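Local coordinates for Lmo0488 protein (Listeria monocytogenes serovar 1/2a, PDB 5TED) that binds shikimate as the effector-sensing domain of QuiR, a LysR-type transcriptional regulator that activates genes of protocatechuate biosynthesis, at residues Gln23-Val28 with Lys32-Ser37; Ser45-Leu50 with Glu64-Ile69; Glu78-Val83 with Ser158-Tyr163; Glu85-Ala90 with Ser146-Ile151. All coordinates share one frame; numbering follows the deposited sequence.

Contact 1 (Gln23-Val28 with Lys32-Ser37); sequences QNFTKV and KDITFS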
loop_
_atom_site.group_PDB
_atom_site.type_symbol
_atom_site.label_atom_id
_atom_site.label_comp_id
_atom_site.label_asym_id
_atom_site.label_seq_id
_atom_site.Cartn_x
_atom_site.Cartn_y
_atom_site.Cartn_z
ATOM N N GLN A 23 -18.332 -1.091 8.048
ATOM C CA GLN A 23 -19.179 -2.195 8.477
ATOM C C GLN A 23 -20.212 -1.721 9.502
ATOM O O GLN A 23 -21.402 -2.034 9.388
ATOM C CB GLN A 23 -18.310 -3.333 9.027
ATOM C CG GLN A 23 -19.053 -4.655 9.242
ATOM C CD GLN A 23 -19.856 -4.676 10.517
ATOM O OE1 GLN A 23 -19.431 -4.142 11.535
ATOM N NE2 GLN A 23 -21.018 -5.306 10.471
ATOM N N ASN A 24 -19.777 -0.944 10.502
ATOM C CA ASN A 24 -20.711 -0.480 11.526
ATOM C C ASN A 24 -21.697 0.544 10.966
ATOM O O ASN A 24 -22.894 0.495 11.279
ATOM C CB ASN A 24 -19.945 0.097 12.721
ATOM C CG ASN A 24 -19.464 -0.982 13.688
ATOM O OD1 ASN A 24 -20.233 -1.432 14.539
ATOM N ND2 ASN A 24 -18.202 -1.401 13.569
ATOM N N PHE A 25 -21.234 1.443 10.101
ATOM C CA PHE A 25 -22.145 2.381 9.445
ATOM C C PHE A 25 -23.253 1.658 8.683
ATOM O O PHE A 25 -24.434 2.036 8.762
ATOM C CB PHE A 25 -21.337 3.264 8.491
ATOM C CG PHE A 25 -22.146 4.305 7.771
ATOM C CD1 PHE A 25 -22.593 5.427 8.439
ATOM C CD2 PHE A 25 -22.376 4.207 6.406
ATOM C CE1 PHE A 25 -23.304 6.407 7.783
ATOM C CE2 PHE A 25 -23.072 5.197 5.734
ATOM C CZ PHE A 25 -23.541 6.301 6.426
ATOM N N THR A 26 -22.896 0.606 7.954
ATOM C CA THR A 26 -23.802 -0.056 7.020
ATOM C C THR A 26 -24.771 -1.009 7.701
ATOM O O THR A 26 -25.676 -1.531 7.030
ATOM C CB THR A 26 -22.987 -0.798 5.947
ATOM O OG1 THR A 26 -22.131 0.143 5.281
ATOM C CG2 THR A 26 -23.909 -1.428 4.888
ATOM N N LYS A 27 -24.609 -1.259 9.005
ATOM C CA LYS A 27 -25.594 -2.068 9.711
ATOM C C LYS A 27 -26.930 -1.355 9.804
ATOM O O LYS A 27 -27.977 -2.010 9.867
ATOM C CB LYS A 27 -25.129 -2.358 11.139
ATOM C CG LYS A 27 -23.891 -3.173 11.263
ATOM C CD LYS A 27 -23.251 -2.975 12.624
ATOM C CE LYS A 27 -24.037 -3.622 13.734
ATOM N NZ LYS A 27 -23.308 -3.437 15.024
ATOM N N VAL A 28 -26.915 -0.022 9.789
ATOM C CA VAL A 28 -28.145 0.763 9.902
ATOM C C VAL A 28 -28.976 0.641 8.633
ATOM O O VAL A 28 -28.461 0.785 7.515
ATOM C CB VAL A 28 -27.824 2.234 10.211
ATOM C CG1 VAL A 28 -29.095 3.013 10.456
ATOM C CG2 VAL A 28 -26.899 2.337 11.410
ATOM N N LYS A 32 -28.070 1.187 4.149
ATOM C CA LYS A 32 -27.782 0.026 3.310
ATOM C C LYS A 32 -27.566 0.408 1.847
ATOM O O LYS A 32 -26.802 -0.257 1.144
ATOM C CB LYS A 32 -28.915 -0.989 3.398
ATOM C CG LYS A 32 -29.207 -1.482 4.794
ATOM C CD LYS A 32 -28.305 -2.616 5.171
ATOM C CE LYS A 32 -28.618 -3.093 6.581
ATOM N NZ LYS A 32 -27.566 -3.997 7.053
ATOM N N ASP A 33 -28.270 1.422 1.356
ATOM C CA ASP A 33 -28.222 1.761 -0.060
ATOM C C ASP A 33 -27.105 2.738 -0.410
ATOM O O ASP A 33 -26.948 3.073 -1.586
ATOM C CB ASP A 33 -29.560 2.350 -0.508
ATOM C CG ASP A 33 -30.690 1.349 -0.419
ATOM O OD1 ASP A 33 -30.406 0.134 -0.365
ATOM O OD2 ASP A 33 -31.859 1.789 -0.418
ATOM N N ILE A 34 -26.367 3.246 0.576
ATOM C CA ILE A 34 -25.254 4.140 0.272
ATOM C C ILE A 34 -24.123 3.334 -0.359
ATOM O O ILE A 34 -23.885 2.177 0.010
ATOM C CB ILE A 34 -24.794 4.838 1.557
ATOM C CG1 ILE A 34 -25.926 5.703 2.117
ATOM C CG2 ILE A 34 -23.474 5.630 1.316
ATOM C CD1 ILE A 34 -25.616 6.303 3.447
ATOM N N THR A 35 -23.434 3.913 -1.337
ATOM C CA THR A 35 -22.294 3.224 -1.926
ATOM C C THR A 35 -21.022 4.016 -1.653
ATOM O O THR A 35 -21.071 5.206 -1.343
ATOM C CB THR A 35 -22.466 3.034 -3.435
ATOM O OG1 THR A 35 -22.438 4.315 -4.104
ATOM C CG2 THR A 35 -23.807 2.374 -3.686
ATOM N N PHE A 36 -19.875 3.346 -1.774
ATOM C CA PHE A 36 -18.579 3.962 -1.527
ATOM C C PHE A 36 -17.624 3.665 -2.674
ATOM O O PHE A 36 -17.709 2.617 -3.324
ATOM C CB PHE A 36 -17.899 3.434 -0.265
ATOM C CG PHE A 36 -18.524 3.856 1.028
ATOM C CD1 PHE A 36 -19.622 3.185 1.540
ATOM C CD2 PHE A 36 -17.958 4.880 1.773
ATOM C CE1 PHE A 36 -20.174 3.554 2.760
ATOM C CE2 PHE A 36 -18.497 5.247 2.995
ATOM C CZ PHE A 36 -19.604 4.580 3.484
ATOM N N SER A 37 -16.682 4.581 -2.883
ATOM C CA SER A 37 -15.424 4.286 -3.558
ATOM C C SER A 37 -14.297 4.710 -2.629
ATOM O O SER A 37 -14.409 5.737 -1.953
ATOM C CB SER A 37 -15.332 4.990 -4.909
ATOM O OG SER A 37 -15.952 4.188 -5.905
#

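Contact 2 (Ser45-Leu50 with Glu64-Ile69); sequences SIIPDL and ENEPDI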
loop_
_atom_site.group_PDB
_atom_site.type_symbol
_atom_site.label_atom_id
_atom_site.label_comp_id
_atom_site.label_asym_id
_atom_site.label_seq_id
_atom_site.Cartn_x
_atom_site.Cartn_y
_atom_site.Cartn_z
ATOM N N SER A 45 -0.836 14.206 -1.145
ATOM C CA SER A 45 -1.666 14.018 -2.334
ATOM C C SER A 45 -3.158 14.114 -2.014
ATOM O O SER A 45 -3.933 14.632 -2.827
ATOM C CB SER A 45 -1.333 12.677 -2.993
ATOM O OG SER A 45 -2.280 11.681 -2.665
ATOM N N ILE A 46 -3.570 13.658 -0.827
ATOM C CA ILE A 46 -4.987 13.598 -0.466
ATOM C C ILE A 46 -5.597 14.993 -0.392
ATOM O O ILE A 46 -6.758 15.200 -0.772
ATOM C CB ILE A 46 -5.155 12.829 0.861
ATOM C CG1 ILE A 46 -5.016 11.319 0.603
ATOM C CG2 ILE A 46 -6.475 13.200 1.559
ATOM C CD1 ILE A 46 -4.877 10.475 1.876
ATOM N N ILE A 47 -4.842 15.965 0.120
ATOM C CA ILE A 47 -5.393 17.311 0.301
ATOM C C ILE A 47 -5.889 17.913 -1.009
ATOM O O ILE A 47 -7.029 18.410 -1.043
ATOM C CB ILE A 47 -4.359 18.216 0.992
ATOM C CG1 ILE A 47 -4.062 17.733 2.412
ATOM C CG2 ILE A 47 -4.826 19.666 0.961
ATOM C CD1 ILE A 47 -5.239 17.815 3.363
ATOM N N PRO A 48 -5.100 17.943 -2.095
ATOM C CA PRO A 48 -5.631 18.475 -3.363
ATOM C C PRO A 48 -6.875 17.750 -3.844
ATOM O O PRO A 48 -7.745 18.377 -4.463
ATOM C CB PRO A 48 -4.460 18.289 -4.343
ATOM C CG PRO A 48 -3.246 18.180 -3.496
ATOM C CD PRO A 48 -3.676 17.571 -2.195
ATOM N N ASP A 49 -6.970 16.433 -3.616
ATOM C CA ASP A 49 -8.140 15.694 -4.083
ATOM C C ASP A 49 -9.372 15.966 -3.238
ATOM O O ASP A 49 -10.495 15.701 -3.692
ATOM C CB ASP A 49 -7.853 14.196 -4.130
ATOM C CG ASP A 49 -6.997 13.813 -5.318
ATOM O OD1 ASP A 49 -6.905 14.633 -6.247
ATOM O OD2 ASP A 49 -6.459 12.688 -5.356
ATOM N N LEU A 50 -9.198 16.496 -2.027
ATOM C CA LEU A 50 -10.336 17.049 -1.305
ATOM C C LEU A 50 -10.754 18.373 -1.921
ATOM O O LEU A 50 -11.947 18.618 -2.141
ATOM C CB LEU A 50 -9.998 17.250 0.171
ATOM C CG LEU A 50 -10.554 16.397 1.298
ATOM C CD1 LEU A 50 -10.293 17.165 2.588
ATOM C CD2 LEU A 50 -12.039 16.099 1.145
ATOM N N GLU A 64 -0.799 22.059 8.487
ATOM C CA GLU A 64 -0.885 23.456 8.873
ATOM C C GLU A 64 -1.130 24.342 7.659
ATOM O O GLU A 64 -0.765 24.003 6.527
ATOM C CB GLU A 64 0.388 23.879 9.606
ATOM C CG GLU A 64 0.236 23.793 11.104
ATOM C CD GLU A 64 1.479 24.230 11.839
ATOM O OE1 GLU A 64 2.151 25.175 11.372
ATOM O OE2 GLU A 64 1.782 23.623 12.885
ATOM N N ASN A 65 -1.774 25.485 7.910
ATOM C CA ASN A 65 -2.018 26.509 6.893
ATOM C C ASN A 65 -2.885 25.985 5.756
ATOM O O ASN A 65 -2.624 26.237 4.581
ATOM C CB ASN A 65 -0.704 27.072 6.358
ATOM C CG ASN A 65 -0.166 28.167 7.232
ATOM O OD1 ASN A 65 0.608 27.915 8.153
ATOM N ND2 ASN A 65 -0.585 29.397 6.962
ATOM N N GLU A 66 -3.946 25.272 6.117
ATOM C CA GLU A 66 -4.963 24.818 5.173
ATOM C C GLU A 66 -6.311 25.308 5.671
ATOM O O GLU A 66 -7.166 24.517 6.085
ATOM C CB GLU A 66 -4.941 23.298 5.025
ATOM C CG GLU A 66 -3.668 22.763 4.415
ATOM C CD GLU A 66 -3.541 23.175 2.971
ATOM O OE1 GLU A 66 -4.520 23.751 2.455
ATOM O OE2 GLU A 66 -2.483 22.923 2.357
ATOM N N PRO A 67 -6.537 26.623 5.634
ATOM C CA PRO A 67 -7.761 27.180 6.229
ATOM C C PRO A 67 -9.041 26.733 5.536
ATOM O O PRO A 67 -10.121 26.855 6.126
ATOM C CB PRO A 67 -7.549 28.691 6.093
ATOM C CG PRO A 67 -6.663 28.825 4.893
ATOM C CD PRO A 67 -5.729 27.650 4.954
ATOM N N ASP A 68 -8.957 26.242 4.299
ATOM C CA ASP A 68 -10.132 25.754 3.590
ATOM C C ASP A 68 -10.554 24.359 4.021
ATOM O O ASP A 68 -11.645 23.913 3.639
ATOM C CB ASP A 68 -9.869 25.771 2.085
ATOM C CG ASP A 68 -9.604 27.174 1.554
ATOM O OD1 ASP A 68 -10.140 28.146 2.137
ATOM O OD2 ASP A 68 -8.858 27.297 0.563
ATOM N N ILE A 69 -9.728 23.658 4.794
ATOM C CA ILE A 69 -10.003 22.279 5.177
ATOM C C ILE A 69 -10.300 22.238 6.664
ATOM O O ILE A 69 -9.569 22.830 7.466
ATOM C CB ILE A 69 -8.833 21.351 4.818
ATOM C CG1 ILE A 69 -8.644 21.334 3.299
ATOM C CG2 ILE A 69 -9.117 19.945 5.300
ATOM C CD1 ILE A 69 -7.490 20.536 2.846
#

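Contact 3 (Glu78-Val83 with Ser158-Tyr163); sequences ELVVVV and SSLAHY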
loop_
_atom_site.group_PDB
_atom_site.type_symbol
_atom_site.label_atom_id
_atom_site.label_comp_id
_atom_site.label_asym_id
_atom_site.label_seq_id
_atom_site.Cartn_x
_atom_site.Cartn_y
_atom_site.Cartn_z
ATOM N N GLU A 78 0.354 4.961 17.700
ATOM C CA GLU A 78 1.564 4.995 18.505
ATOM C C GLU A 78 2.765 4.865 17.571
ATOM O O GLU A 78 2.854 3.903 16.804
ATOM C CB GLU A 78 1.553 3.863 19.534
ATOM C CG GLU A 78 2.822 3.759 20.370
ATOM C CD GLU A 78 2.936 2.427 21.120
ATOM O OE1 GLU A 78 1.988 1.604 21.048
ATOM O OE2 GLU A 78 3.983 2.204 21.778
ATOM N N LEU A 79 3.686 5.821 17.642
ATOM C CA LEU A 79 4.939 5.695 16.910
ATOM C C LEU A 79 5.890 4.754 17.646
ATOM O O LEU A 79 6.030 4.827 18.868
ATOM C CB LEU A 79 5.584 7.064 16.730
ATOM C CG LEU A 79 4.868 7.962 15.726
ATOM C CD1 LEU A 79 5.705 9.225 15.484
ATOM C CD2 LEU A 79 4.593 7.181 14.439
ATOM N N VAL A 80 6.527 3.850 16.890
ATOM C CA VAL A 80 7.487 2.895 17.422
ATOM C C VAL A 80 8.733 2.923 16.547
ATOM O O VAL A 80 8.713 3.416 15.420
ATOM C CB VAL A 80 6.925 1.456 17.478
ATOM C CG1 VAL A 80 5.876 1.328 18.548
ATOM C CG2 VAL A 80 6.362 1.032 16.095
ATOM N N VAL A 81 9.816 2.356 17.065
ATOM C CA VAL A 81 11.017 2.117 16.272
ATOM C C VAL A 81 11.066 0.632 15.927
ATOM O O VAL A 81 10.849 -0.224 16.801
ATOM C CB VAL A 81 12.284 2.583 17.014
ATOM C CG1 VAL A 81 13.530 2.078 16.305
ATOM C CG2 VAL A 81 12.323 4.114 17.094
ATOM N N VAL A 82 11.318 0.328 14.647
ATOM C CA VAL A 82 11.304 -1.031 14.122
ATOM C C VAL A 82 12.692 -1.350 13.573
ATOM O O VAL A 82 13.264 -0.568 12.807
ATOM C CB VAL A 82 10.221 -1.208 13.038
ATOM C CG1 VAL A 82 10.088 -2.656 12.660
ATOM C CG2 VAL A 82 8.888 -0.645 13.532
ATOM N N VAL A 83 13.234 -2.499 13.969
ATOM C CA VAL A 83 14.590 -2.883 13.619
ATOM C C VAL A 83 14.574 -4.347 13.233
ATOM O O VAL A 83 13.681 -5.095 13.640
ATOM C CB VAL A 83 15.584 -2.624 14.788
ATOM C CG1 VAL A 83 15.501 -1.171 15.247
ATOM C CG2 VAL A 83 15.308 -3.561 15.962
ATOM N N SER A 158 -0.676 -3.727 12.737
ATOM C CA SER A 158 -0.798 -5.155 13.024
ATOM C C SER A 158 0.167 -5.996 12.197
ATOM O O SER A 158 0.544 -7.094 12.625
ATOM C CB SER A 158 -2.247 -5.621 12.802
ATOM O OG SER A 158 -2.638 -5.445 11.453
ATOM N N SER A 159 0.552 -5.523 11.007
ATOM C CA SER A 159 1.410 -6.306 10.122
ATOM C C SER A 159 2.839 -6.459 10.645
ATOM O O SER A 159 3.546 -7.378 10.217
ATOM C CB SER A 159 1.442 -5.657 8.742
ATOM O OG SER A 159 1.962 -4.337 8.820
ATOM N N LEU A 160 3.289 -5.582 11.546
ATOM C CA LEU A 160 4.681 -5.638 11.993
ATOM C C LEU A 160 5.001 -6.986 12.637
ATOM O O LEU A 160 6.113 -7.505 12.486
ATOM C CB LEU A 160 4.970 -4.483 12.973
ATOM C CG LEU A 160 4.701 -3.055 12.462
ATOM C CD1 LEU A 160 5.053 -1.947 13.489
ATOM C CD2 LEU A 160 5.384 -2.785 11.112
ATOM N N ALA A 161 4.029 -7.588 13.322
ATOM C CA ALA A 161 4.262 -8.857 14.004
ATOM C C ALA A 161 4.594 -10.002 13.050
ATOM O O ALA A 161 5.070 -11.044 13.513
ATOM C CB ALA A 161 3.041 -9.225 14.847
ATOM N N HIS A 162 4.403 -9.828 11.739
ATOM C CA HIS A 162 4.583 -10.910 10.780
ATOM C C HIS A 162 5.820 -10.735 9.910
ATOM O O HIS A 162 6.019 -11.498 8.958
ATOM C CB HIS A 162 3.316 -11.045 9.940
ATOM C CG HIS A 162 2.082 -11.124 10.778
ATOM N ND1 HIS A 162 1.852 -12.155 11.662
ATOM C CD2 HIS A 162 1.051 -10.260 10.928
ATOM C CE1 HIS A 162 0.710 -11.941 12.295
ATOM N NE2 HIS A 162 0.206 -10.797 11.868
ATOM N N TYR A 163 6.676 -9.780 10.238
ATOM C CA TYR A 163 7.979 -9.643 9.613
ATOM C C TYR A 163 9.057 -9.970 10.637
ATOM O O TYR A 163 8.806 -10.012 11.841
ATOM C CB TYR A 163 8.180 -8.230 9.048
ATOM C CG TYR A 163 7.269 -7.905 7.887
ATOM C CD1 TYR A 163 5.936 -7.579 8.104
ATOM C CD2 TYR A 163 7.746 -7.883 6.585
ATOM C CE1 TYR A 163 5.093 -7.265 7.060
ATOM C CE2 TYR A 163 6.900 -7.563 5.513
ATOM C CZ TYR A 163 5.571 -7.261 5.769
ATOM O OH TYR A 163 4.703 -6.932 4.744
#

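Contact 4 (Glu85-Ala90 with Ser146-Ile151); sequences ENHPLA and SVDYGI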
loop_
_atom_site.group_PDB
_atom_site.type_symbol
_atom_site.label_atom_id
_atom_site.label_comp_id
_atom_site.label_asym_id
_atom_site.label_seq_id
_atom_site.Cartn_x
_atom_site.Cartn_y
_atom_site.Cartn_z
ATOM N N GLU A 85 15.384 -8.239 13.303
ATOM C CA GLU A 85 15.322 -9.040 14.518
ATOM C C GLU A 85 16.696 -9.330 15.113
ATOM O O GLU A 85 16.777 -9.682 16.290
ATOM C CB GLU A 85 14.519 -10.315 14.226
ATOM C CG GLU A 85 15.182 -11.317 13.304
ATOM C CD GLU A 85 14.291 -12.523 13.024
ATOM O OE1 GLU A 85 14.648 -13.323 12.138
ATOM O OE2 GLU A 85 13.224 -12.657 13.667
ATOM N N ASN A 86 17.779 -9.142 14.361
ATOM C CA ASN A 86 19.120 -9.335 14.901
ATOM C C ASN A 86 19.897 -8.029 14.985
ATOM O O ASN A 86 21.122 -8.045 15.141
ATOM C CB ASN A 86 19.885 -10.363 14.069
ATOM C CG ASN A 86 19.272 -11.743 14.164
ATOM O OD1 ASN A 86 18.833 -12.162 15.239
ATOM N ND2 ASN A 86 19.210 -12.448 13.037
ATOM N N HIS A 87 19.200 -6.902 14.892
ATOM C CA HIS A 87 19.828 -5.600 14.995
ATOM C C HIS A 87 20.338 -5.374 16.421
ATOM O O HIS A 87 19.766 -5.894 17.387
ATOM C CB HIS A 87 18.820 -4.511 14.610
ATOM C CG HIS A 87 19.425 -3.155 14.415
ATOM N ND1 HIS A 87 19.660 -2.287 15.461
ATOM C CD2 HIS A 87 19.807 -2.502 13.290
ATOM C CE1 HIS A 87 20.185 -1.168 14.992
ATOM N NE2 HIS A 87 20.279 -1.270 13.676
ATOM N N PRO A 88 21.426 -4.619 16.583
ATOM C CA PRO A 88 21.898 -4.329 17.947
ATOM C C PRO A 88 20.826 -3.743 18.845
ATOM O O PRO A 88 20.844 -4.005 20.049
ATOM C CB PRO A 88 23.041 -3.337 17.717
ATOM C CG PRO A 88 23.561 -3.690 16.358
ATOM C CD PRO A 88 22.338 -4.097 15.555
ATOM N N LEU A 89 19.882 -2.965 18.312
ATOM C CA LEU A 89 18.866 -2.392 19.185
ATOM C C LEU A 89 17.808 -3.409 19.593
ATOM O O LEU A 89 17.045 -3.150 20.533
ATOM C CB LEU A 89 18.208 -1.200 18.508
ATOM C CG LEU A 89 19.062 0.040 18.304
ATOM C CD1 LEU A 89 18.285 1.044 17.498
ATOM C CD2 LEU A 89 19.450 0.651 19.634
ATOM N N ALA A 90 17.756 -4.561 18.922
ATOM C CA ALA A 90 16.760 -5.575 19.247
ATOM C C ALA A 90 16.954 -6.151 20.650
ATOM O O ALA A 90 16.052 -6.827 21.161
ATOM C CB ALA A 90 16.796 -6.693 18.204
ATOM N N SER A 146 12.913 -5.584 7.497
ATOM C CA SER A 146 12.963 -7.025 7.685
ATOM C C SER A 146 14.197 -7.661 7.048
ATOM O O SER A 146 14.621 -8.739 7.487
ATOM C CB SER A 146 11.693 -7.646 7.092
ATOM O OG SER A 146 11.483 -8.956 7.577
ATOM N N VAL A 147 14.786 -7.026 6.038
ATOM C CA VAL A 147 16.046 -7.493 5.470
ATOM C C VAL A 147 17.226 -6.693 6.021
ATOM O O VAL A 147 18.314 -6.704 5.444
ATOM C CB VAL A 147 16.019 -7.489 3.930
ATOM C CG1 VAL A 147 14.950 -8.463 3.407
ATOM C CG2 VAL A 147 15.774 -6.099 3.390
ATOM N N ASP A 148 17.012 -5.975 7.126
ATOM C CA ASP A 148 18.058 -5.203 7.795
ATOM C C ASP A 148 18.719 -4.213 6.843
ATOM O O ASP A 148 19.921 -3.942 6.938
ATOM C CB ASP A 148 19.090 -6.124 8.464
ATOM C CG ASP A 148 19.953 -5.398 9.502
ATOM O OD1 ASP A 148 19.553 -4.325 9.981
ATOM O OD2 ASP A 148 21.029 -5.914 9.851
ATOM N N TYR A 149 17.929 -3.668 5.919
ATOM C CA TYR A 149 18.404 -2.585 5.073
ATOM C C TYR A 149 18.464 -1.265 5.838
ATOM O O TYR A 149 19.155 -0.338 5.407
ATOM C CB TYR A 149 17.524 -2.463 3.819
ATOM C CG TYR A 149 18.149 -1.557 2.774
ATOM C CD1 TYR A 149 19.345 -1.903 2.143
ATOM C CD2 TYR A 149 17.564 -0.353 2.444
ATOM C CE1 TYR A 149 19.934 -1.056 1.196
ATOM C CE2 TYR A 149 18.135 0.500 1.499
ATOM C CZ TYR A 149 19.314 0.145 0.878
ATOM O OH TYR A 149 19.866 1.004 -0.047
ATOM N N GLY A 150 17.782 -1.179 6.973
ATOM C CA GLY A 150 17.819 0.002 7.812
ATOM C C GLY A 150 16.903 -0.217 8.996
ATOM O O GLY A 150 16.335 -1.300 9.174
ATOM N N ILE A 151 16.763 0.824 9.813
ATOM C CA ILE A 151 15.762 0.844 10.874
ATOM C C ILE A 151 14.692 1.858 10.485
ATOM O O ILE A 151 14.849 2.624 9.537
ATOM C CB ILE A 151 16.363 1.180 12.255
ATOM C CG1 ILE A 151 16.878 2.625 12.296
ATOM C CG2 ILE A 151 17.442 0.157 12.654
ATOM C CD1 ILE A 151 17.288 3.062 13.722
#

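Contact 1 (Gln23-Val28 with Lys32-Ser37)
The ammonium group of K32 turns back onto the chain where the preceding helix runs out. Its NZ donates to the backbone carbonyl of T26, with T26 O and K32 NZ 3.1 Å apart; the donor lies in the carbonyl plane on a lone pair, at a C=O...N angle of 141°. A second bond, from K32 NZ to K27 O at 3.5 Å, is weak. The K32 chain bends at its second torsion (chi2 -85°) and then runs straight, which carries CD and CE past T26 O, each 3.4 Å from it, before the amine arrives. One positive group thus serves two successive carbonyls, the second weakly, near the C-terminal end of the helix, where the helix dipole would probably add to the attraction. The hydroxyl of T26 takes no share in this and is bonded to V22 O.

The two segments flank the turn that leads from helix 17-26 into strand 35-41, the second half of a beta-alpha-beta unit that starts with strand 4-10. Farther in the contact becomes apolar. F25 has its CG anti to the backbone N (chi1 -178°), swinging the ring inward to the strand side. There the terminal methyl of I34 approaches the rim of the ring near its plane, with I34 CD1 3.6 Å from both F25 CE2 and F25 CZ, and the two side chains cross at nearly a right angle. F36 CZ comes to 4.0 Å from F25 CD2. The ring of F196, on helix 191-208, meets both F25 and F36 edge-to-face, while Y149 of the second subunit packs on T26 and F36.

Contact 2 (Ser45-Leu50 with Glu64-Ile69)
The carboxylate of E66 is the flat group that meets the helix, and a methyl of I47 lies above its plane: I47 CG2 is 4.2 Å from E66 CD. The polar end of E66 is occupied elsewhere, OE1 making a salt bridge to K51 just beyond the helical segment. E66 therefore offers its carboxylate face to an aliphatic branch while its charge is paired with a lysine.

Most of the buried surface belongs to I69 and I47. The end of I69 reaches in with its CG1 branch extended (chi2 176°), and the CD1 methyl is met by two methyls of I47. I69 CD1 lies 3.4 Å from I47 CG2, tighter than usual van der Waals contact, and 3.6 Å from I47 CD1. With its chain folded (chi2 -65°), I47 turns CD1 as well as CG2 to that methyl.

The helix is 43-51, which begins at T43, one of the residues lining the shikimate pocket; the side chain of I47 is itself about 8 Å from the bound ligand. Opposite it, the chain leaves strand 57-60 and enters strand 69-84 through a type I turn, closed by I69 N donating to E66 O at 3.0 Å. That turn places E66 and I69 on the helix side together.

One helical turn after I47, L50 approaches the other branch of I69, with L50 CD1 4.1 Å from I69 CG2. F71 touches I47 and E66, and A182 of strand 177-184 packs on L50 and I69.

Contact 3 (Glu78-Val83 with Ser158-Tyr163)
V82 of strand 69-84 and L160 of the short 3-10 turn 160-162 make the nearest backbone approach, their CA atoms 8.3 Å apart, so only side chains bridge the two segments. The turn is closed by its own bonds, H162 N to S159 O at 3.0 Å and Y163 N to L160 O at 3.2 Å, and it aims L160 at the strand.

A single methyl does the touching on that side. L160 CD1 is 4.1 Å from V82 CG2 and 4.2 Å from V80 CG2, lodged against two valines that project from the same face of the strand. Their approaches differ: V80 and L160 reach toward each other tip to tip, whereas V82 meets the leucine at a slant. With CG1 beside the backbone N (chi1 -71°), the touching methyl of V80, CG2, stands between that N and the carbonyl carbon; in V82 it is anti to the carbonyl carbon. The packing is ordinary van der Waals contact, with no polar group across it.

V167, M154 and V142 also pack on L160, so the leucine fills the layer between the sheet and helix 138-146. On the outer side of the turn, H162 stacks on H162 of the second subunit. The arrangement belongs to the layered alpha/beta architecture of the periplasmic-binding-protein-like effector domain: strand 69-84 pairs with strand 152-155, whose P155 lines the shikimate pocket.

Contact 4 (Glu85-Ala90 with Ser146-Ile151)
H87 and I151 bury the most surface here, and they meet ring to methyl. I151 CG2 lies over one face of the imidazole, 3.7 Å from the ring centroid and 29° off its normal, a CH-pi contact displaced so that the methyl is nearest H87 NE2, at 3.3 Å. The opposite face is partly covered by P88 CD, offset toward the rim. I151 turns CG2 to the histidine by carrying CG1 between its backbone N and carbonyl carbon; I151 CD1 comes to 4.4 Å from L89 CD1.

What fixes the ring's rotation is a bond within its own loop. L89 N donates to H87 ND1 at 2.9 Å, nearly straight (173°) and close to the ring plane, while A90 N closes the 3-10 turn on H87 O. Y103 adds an edge-to-face ring contact.

D148 supplies the third share. It is the positive-phi residue of the Schellman motif ending helix 138-146, and its carboxylate stands at the imidazole edge, D148 OD1 3.8 Å from H87 CD2, the two planes 80° apart. The oxygen is farther from the nitrogen, 4.8 Å from H87 NE2.

Because ND1 accepts the L89 amide hydrogen, H87 is probably neutral here with its proton on NE2; D148 might stabilise a positive ring, but protonation would cost that bond, and the carboxylate makes no direct ion pair with the ring.

Contact 1 stands apart in chemistry: a lysine closes a partly exposed turn by bonding backbone carbonyls, with aromatic packing beneath. Contacts 2 and 3 are buried and hold by aliphatic methyls, on opposite sides of the chain's centre, with side chains about 8 and 10 Å from bound shikimate; both involve strand 69-84, at its beginning and toward its end. Contact 4, largely buried but with D148 exposed, lies just past that strand's end and mixes a histidine face with a carboxylate. It is nested in the loop closed by contact 3 and touches it, V83 CG1 packing 3.5 Å from I151 CG2. Contacts 1, 3 and 4 reach the second subunit, whereas contact 2 touches no other chain of the assembly.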